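Local atomic coordinates of putative sugar ABC transport system, substrate-binding protein (Bordetella parapertussis, PDB entry 5IX8), a protein that probably binds a sugar in the periplasm and hands it to an ABC transporter. Residues Leu16-Thr21 against Ser44-Val49; Tyr35-Glu40 against Arg259-Tyr264. All blocks are in the same frame, centred on the assembly; numbering follows the deposited sequence.

Both contacts belong to one lobe of a periplasmic binding protein, and their centres lie about 9 Å apart. Contact 1 pairs the first two strands of the parallel sheet, 17-22 and 47-53; the helix that connects them in the chain, 28-43, is one half of contact 2 and packs there against helix 254-270. I37 is the main link between them: its CG2 lies 3.9 Å from CD1 of L18, and its CD1 4.0 Å from CG2 of V20. Apolar side chains around I37 thus join sheet and helix, with the charged groups of contact 2 beyond them. Separately, S44, just past the helix, packs on Q263.

Contact 1 (Leu16-Thr21 against Ser44-Val49); sequences LKLGVT and SNVEVV
L16 O takes the amide of E47 (E47 N to L16 O 2.9 Å) and begins a parallel strand pairing. The E47 carbonyl then turns back to L18 (L18 N to E47 O 2.8 Å), and L18 O receives V49 N. All three bonds are nearly straight, and K17 and L18 sit beside E47 and V48 in register. The same carbonyl of E47 also meets the CA-H of K17, with K17 CA to E47 O at 3.2 Å. Ahead of the pairing, one water accepts from L16 N and donates to N45 O, bridging the two segments.

Apolar contacts gather on the face of L18 and V48. CG1 of V46, set anti to its own backbone N (chi1 169°), touches both leucines: it is 3.8 Å from L18 CD1 and 4.1 Å from L16 CD2. Helix 28-43 lies over this face, with I37 on L18 and A41 on V46 and V48, completing a beta-alpha-beta unit.

On the K17 and E47 face the two long chains run side by side. The K17 chain bends at chi3 (69°) and lays CE on V49 CG2 at 3.6 Å. Its NZ stays 4.7 Å from E47 OE1, too far for a salt bridge, and makes a weak hydrogen bond to L73 O. Backbone bonds and methyl packing therefore hold the pair together, while the opposite charges probably add only a weak attraction.

Contact 2 (Tyr35-Glu40 against Arg259-Tyr264); sequences YGIVDE and RLIVQY
D39 OD2 is gripped by both terminal nitrogens of R259, with NH1 at 2.8 Å and NH2 at 3.0 Å. The oxygen lies in the guanidinium plane, at its edge, whereas the carboxylate is turned 81° from that plane and offers NH1 its anti lone pair. NH1 also donates to E40 OE1 at 2.9 Å, meeting it nearly along the C-O axis, so R259 spans two acidic residues in a salt-bridge network. Other arginines share the acids: R43 at D39 OD2, R42 at D39 OD1 and R2 at E40 OE1.

The R259 chain, extended from CG to NE, fits as a knob among Y35, G36, D39 and E40. G36, without a side chain, lets the backbones close to 4.7 Å between its CA and that of R259. Here helices 28-43 and 254-270, which both flank the parallel sheet of this lobe, pack together; the axes of 35-40 and 259-264 lie 49° apart, although 218 residues separate the segments.

E40 bends at chi2 (69°), which carries its carboxylate across the R259 chain and brings OE2 to Q263 NE2 at 3.0 Å; Q263 OE1 is held by I10 N. Nearer the sheet, I37 CG2 meets V262 CG2 at 4.0 Å, and both residues rest on L18.

Contact 1 (Leu16-Thr21 against Ser44-Val49)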
loop_
_atom_site.group_PDB
_atom_site.type_symbol
_atom_site.label_atom_id
_atom_site.label_comp_id
_atom_site.label_asym_id
_atom_site.label_seq_id
_atom_site.Cartn_x
_atom_site.Cartn_y
_atom_site.Cartn_z
ATOM N N LEU A 16 -14.396 -12.424 18.873
ATOM C CA LEU A 16 -13.160 -11.938 18.281
ATOM C C LEU A 16 -13.308 -10.449 18.016
ATOM O O LEU A 16 -14.153 -10.041 17.212
ATOM C CB LEU A 16 -12.843 -12.704 16.993
ATOM C CG LEU A 16 -11.387 -12.645 16.483
ATOM C CD1 LEU A 16 -11.190 -13.654 15.371
ATOM C CD2 LEU A 16 -10.933 -11.209 16.032
ATOM N N LYS A 17 -12.497 -9.643 18.690
ATOM C CA LYS A 17 -12.539 -8.185 18.563
ATOM C C LYS A 17 -11.247 -7.670 17.953
ATOM O O LYS A 17 -10.148 -8.075 18.364
ATOM C CB LYS A 17 -12.751 -7.515 19.936
ATOM C CG LYS A 17 -14.071 -7.888 20.600
ATOM C CD LYS A 17 -14.052 -7.562 22.127
ATOM C CE LYS A 17 -14.029 -6.101 22.424
ATOM N NZ LYS A 17 -14.719 -5.738 23.732
ATOM N N LEU A 18 -11.376 -6.782 16.978
ATOM C CA LEU A 18 -10.231 -6.148 16.335
ATOM C C LEU A 18 -10.199 -4.659 16.642
ATOM O O LEU A 18 -11.244 -3.993 16.634
ATOM C CB LEU A 18 -10.275 -6.302 14.803
ATOM C CG LEU A 18 -10.384 -7.707 14.221
ATOM C CD1 LEU A 18 -10.633 -7.650 12.685
ATOM C CD2 LEU A 18 -9.130 -8.430 14.511
ATOM N N GLY A 19 -9.002 -4.122 16.836
ATOM C CA GLY A 19 -8.776 -2.678 16.761
ATOM C C GLY A 19 -7.839 -2.429 15.598
ATOM O O GLY A 19 -6.870 -3.160 15.429
ATOM N N VAL A 20 -8.128 -1.387 14.808
ATOM C CA VAL A 20 -7.400 -1.090 13.571
ATOM C C VAL A 20 -6.838 0.319 13.655
ATOM O O VAL A 20 -7.584 1.267 13.924
ATOM C CB VAL A 20 -8.320 -1.191 12.336
ATOM C CG1 VAL A 20 -7.542 -0.854 11.033
ATOM C CG2 VAL A 20 -9.013 -2.550 12.266
ATOM N N THR A 21 -5.536 0.473 13.394
ATOM C CA THR A 21 -4.992 1.810 13.164
ATOM C C THR A 21 -4.171 1.840 11.877
ATOM O O THR A 21 -3.282 1.011 11.671
ATOM C CB THR A 21 -4.161 2.303 14.363
ATOM O OG1 THR A 21 -3.584 3.559 14.030
ATOM C CG2 THR A 21 -3.063 1.317 14.767
ATOM N N SER A 44 -18.761 -12.325 9.142
ATOM C CA SER A 44 -17.974 -13.377 9.763
ATOM C C SER A 44 -18.065 -13.404 11.283
ATOM O O SER A 44 -17.246 -14.079 11.918
ATOM C CB SER A 44 -16.493 -13.235 9.362
ATOM O OG SER A 44 -16.340 -13.183 7.942
ATOM N N ASN A 45 -19.002 -12.665 11.886
ATOM C CA ASN A 45 -19.167 -12.616 13.348
ATOM C C ASN A 45 -17.908 -12.105 14.060
ATOM O O ASN A 45 -17.498 -12.631 15.103
ATOM C CB ASN A 45 -19.583 -13.973 13.910
ATOM C CG ASN A 45 -20.002 -13.868 15.371
ATOM O OD1 ASN A 45 -20.662 -12.890 15.766
ATOM N ND2 ASN A 45 -19.627 -14.864 16.179
ATOM N N VAL A 46 -17.291 -11.073 13.501
ATOM C CA VAL A 46 -16.114 -10.438 14.086
ATOM C C VAL A 46 -16.491 -9.008 14.408
ATOM O O VAL A 46 -17.208 -8.357 13.630
ATOM C CB VAL A 46 -14.900 -10.492 13.133
ATOM C CG1 VAL A 46 -13.772 -9.591 13.636
ATOM C CG2 VAL A 46 -14.421 -11.963 13.023
ATOM N N GLU A 47 -16.025 -8.512 15.557
ATOM C CA GLU A 47 -16.331 -7.151 15.983
ATOM C C GLU A 47 -15.129 -6.252 15.734
ATOM O O GLU A 47 -14.016 -6.557 16.181
ATOM C CB GLU A 47 -16.691 -7.126 17.466
ATOM C CG GLU A 47 -17.067 -5.770 17.973
ATOM C CD GLU A 47 -17.357 -5.776 19.461
ATOM O OE1 GLU A 47 -17.450 -6.872 20.046
ATOM O OE2 GLU A 47 -17.488 -4.684 20.049
ATOM N N VAL A 48 -15.345 -5.156 15.016
ATOM C CA VAL A 48 -14.331 -4.124 14.846
ATOM C C VAL A 48 -14.657 -3.037 15.852
ATOM O O VAL A 48 -15.662 -2.327 15.722
ATOM C CB VAL A 48 -14.312 -3.581 13.417
ATOM C CG1 VAL A 48 -13.216 -2.484 13.253
ATOM C CG2 VAL A 48 -14.144 -4.758 12.434
ATOM N N VAL A 49 -13.829 -2.932 16.887
ATOM C CA VAL A 49 -14.155 -2.018 17.980
ATOM C C VAL A 49 -13.837 -0.576 17.613
ATOM O O VAL A 49 -14.548 0.358 18.019
ATOM C CB VAL A 49 -13.394 -2.443 19.240
ATOM C CG1 VAL A 49 -13.608 -1.438 20.358
ATOM C CG2 VAL A 49 -13.840 -3.818 19.629
HETATM O O HOH W 1 -17.046 -11.851 17.644
#

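Contact 2 (Tyr35-Glu40 against Arg259-Tyr264)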
loop_
_atom_site.group_PDB
_atom_site.type_symbol
_atom_site.label_atom_id
_atom_site.label_comp_id
_atom_site.label_asym_id
_atom_site.label_seq_id
_atom_site.Cartn_x
_atom_site.Cartn_y
_atom_site.Cartn_z
ATOM N N TYR A 35 -12.201 -0.769 4.850
ATOM C CA TYR A 35 -13.466 -1.281 4.324
ATOM C C TYR A 35 -13.469 -2.817 4.275
ATOM O O TYR A 35 -14.456 -3.464 4.657
ATOM C CB TYR A 35 -13.744 -0.712 2.926
ATOM C CG TYR A 35 -14.908 -1.429 2.308
ATOM C CD1 TYR A 35 -16.205 -1.196 2.770
ATOM C CD2 TYR A 35 -14.716 -2.385 1.301
ATOM C CE1 TYR A 35 -17.273 -1.914 2.246
ATOM C CE2 TYR A 35 -15.783 -3.101 0.771
ATOM C CZ TYR A 35 -17.069 -2.839 1.249
ATOM O OH TYR A 35 -18.172 -3.498 0.739
ATOM N N GLY A 36 -12.383 -3.420 3.767
ATOM C CA GLY A 36 -12.343 -4.879 3.670
ATOM C C GLY A 36 -12.455 -5.526 5.029
ATOM O O GLY A 36 -13.160 -6.529 5.197
ATOM N N ILE A 37 -11.802 -4.933 6.038
ATOM C CA ILE A 37 -11.925 -5.479 7.390
ATOM C C ILE A 37 -13.360 -5.363 7.896
ATOM O O ILE A 37 -13.939 -6.329 8.418
ATOM C CB ILE A 37 -10.947 -4.769 8.342
ATOM C CG1 ILE A 37 -9.499 -5.133 7.956
ATOM C CG2 ILE A 37 -11.233 -5.183 9.791
ATOM C CD1 ILE A 37 -8.465 -4.344 8.787
ATOM N N VAL A 38 -13.934 -4.165 7.800
ATOM C CA VAL A 38 -15.281 -3.925 8.343
ATOM C C VAL A 38 -16.323 -4.779 7.623
ATOM O O VAL A 38 -17.185 -5.427 8.248
ATOM C CB VAL A 38 -15.608 -2.428 8.243
ATOM C CG1 VAL A 38 -17.101 -2.199 8.528
ATOM C CG2 VAL A 38 -14.732 -1.667 9.211
ATOM N N ASP A 39 -16.265 -4.806 6.295
ATOM C CA ASP A 39 -17.270 -5.566 5.574
ATOM C C ASP A 39 -17.086 -7.071 5.751
ATOM O O ASP A 39 -18.070 -7.817 5.821
ATOM C CB ASP A 39 -17.257 -5.201 4.095
ATOM C CG ASP A 39 -18.384 -5.863 3.374
ATOM O OD1 ASP A 39 -19.543 -5.464 3.658
ATOM O OD2 ASP A 39 -18.126 -6.796 2.578
ATOM N N GLU A 40 -15.848 -7.551 5.806
ATOM C CA GLU A 40 -15.686 -8.976 6.052
ATOM C C GLU A 40 -16.094 -9.328 7.474
ATOM O O GLU A 40 -16.643 -10.409 7.714
ATOM C CB GLU A 40 -14.232 -9.391 5.769
ATOM C CG GLU A 40 -14.103 -10.903 5.672
ATOM C CD GLU A 40 -14.771 -11.492 4.436
ATOM O OE1 GLU A 40 -15.111 -10.759 3.469
ATOM O OE2 GLU A 40 -14.917 -12.734 4.417
ATOM N N ARG A 259 -10.152 -8.097 3.866
ATOM C CA ARG A 259 -10.935 -9.324 4.021
ATOM C C ARG A 259 -10.055 -10.467 4.473
ATOM O O ARG A 259 -10.452 -11.279 5.327
ATOM C CB ARG A 259 -11.623 -9.692 2.711
ATOM C CG ARG A 259 -12.554 -8.630 2.169
ATOM C CD ARG A 259 -13.421 -9.255 1.055
ATOM N NE ARG A 259 -14.286 -8.256 0.453
ATOM C CZ ARG A 259 -15.380 -7.774 1.037
ATOM N NH1 ARG A 259 -15.789 -8.244 2.232
ATOM N NH2 ARG A 259 -16.073 -6.826 0.413
ATOM N N LEU A 260 -8.878 -10.585 3.863
ATOM C CA LEU A 260 -7.973 -11.651 4.249
ATOM C C LEU A 260 -7.518 -11.508 5.692
ATOM O O LEU A 260 -7.388 -12.502 6.389
ATOM C CB LEU A 260 -6.770 -11.683 3.312
ATOM C CG LEU A 260 -7.089 -12.089 1.886
ATOM C CD1 LEU A 260 -5.895 -11.808 0.965
ATOM C CD2 LEU A 260 -7.510 -13.569 1.797
ATOM N N ILE A 261 -7.277 -10.290 6.161
ATOM C CA ILE A 261 -6.899 -10.124 7.569
ATOM C C ILE A 261 -7.943 -10.743 8.495
ATOM O O ILE A 261 -7.613 -11.435 9.469
ATOM C CB ILE A 261 -6.663 -8.628 7.861
ATOM C CG1 ILE A 261 -5.289 -8.227 7.252
ATOM C CG2 ILE A 261 -6.730 -8.352 9.353
ATOM C CD1 ILE A 261 -5.111 -6.722 7.084
ATOM N N VAL A 262 -9.219 -10.513 8.209
ATOM C CA VAL A 262 -10.279 -11.093 9.036
ATOM C C VAL A 262 -10.264 -12.618 8.951
ATOM O O VAL A 262 -10.367 -13.325 9.974
ATOM C CB VAL A 262 -11.645 -10.516 8.622
ATOM C CG1 VAL A 262 -12.793 -11.255 9.319
ATOM C CG2 VAL A 262 -11.680 -9.027 8.948
ATOM N N GLN A 263 -10.163 -13.157 7.726
ATOM C CA GLN A 263 -10.221 -14.613 7.583
ATOM C C GLN A 263 -9.008 -15.293 8.218
ATOM O O GLN A 263 -9.127 -16.402 8.772
ATOM C CB GLN A 263 -10.346 -14.995 6.105
ATOM C CG GLN A 263 -11.730 -14.612 5.544
ATOM C CD GLN A 263 -12.830 -15.449 6.183
ATOM O OE1 GLN A 263 -12.581 -16.567 6.614
ATOM N NE2 GLN A 263 -14.042 -14.904 6.270
ATOM N N TYR A 264 -7.835 -14.652 8.141
ATOM C CA TYR A 264 -6.644 -15.198 8.783
ATOM C C TYR A 264 -6.754 -15.104 10.299
ATOM O O TYR A 264 -6.360 -16.045 11.020
ATOM C CB TYR A 264 -5.376 -14.454 8.310
ATOM C CG TYR A 264 -4.786 -14.895 6.979
ATOM C CD1 TYR A 264 -5.553 -14.893 5.801
ATOM C CD2 TYR A 264 -3.452 -15.308 6.905
ATOM C CE1 TYR A 264 -5.011 -15.309 4.605
ATOM C CE2 TYR A 264 -2.877 -15.723 5.698
ATOM C CZ TYR A 264 -3.658 -15.726 4.558
ATOM O OH TYR A 264 -3.097 -16.132 3.368
#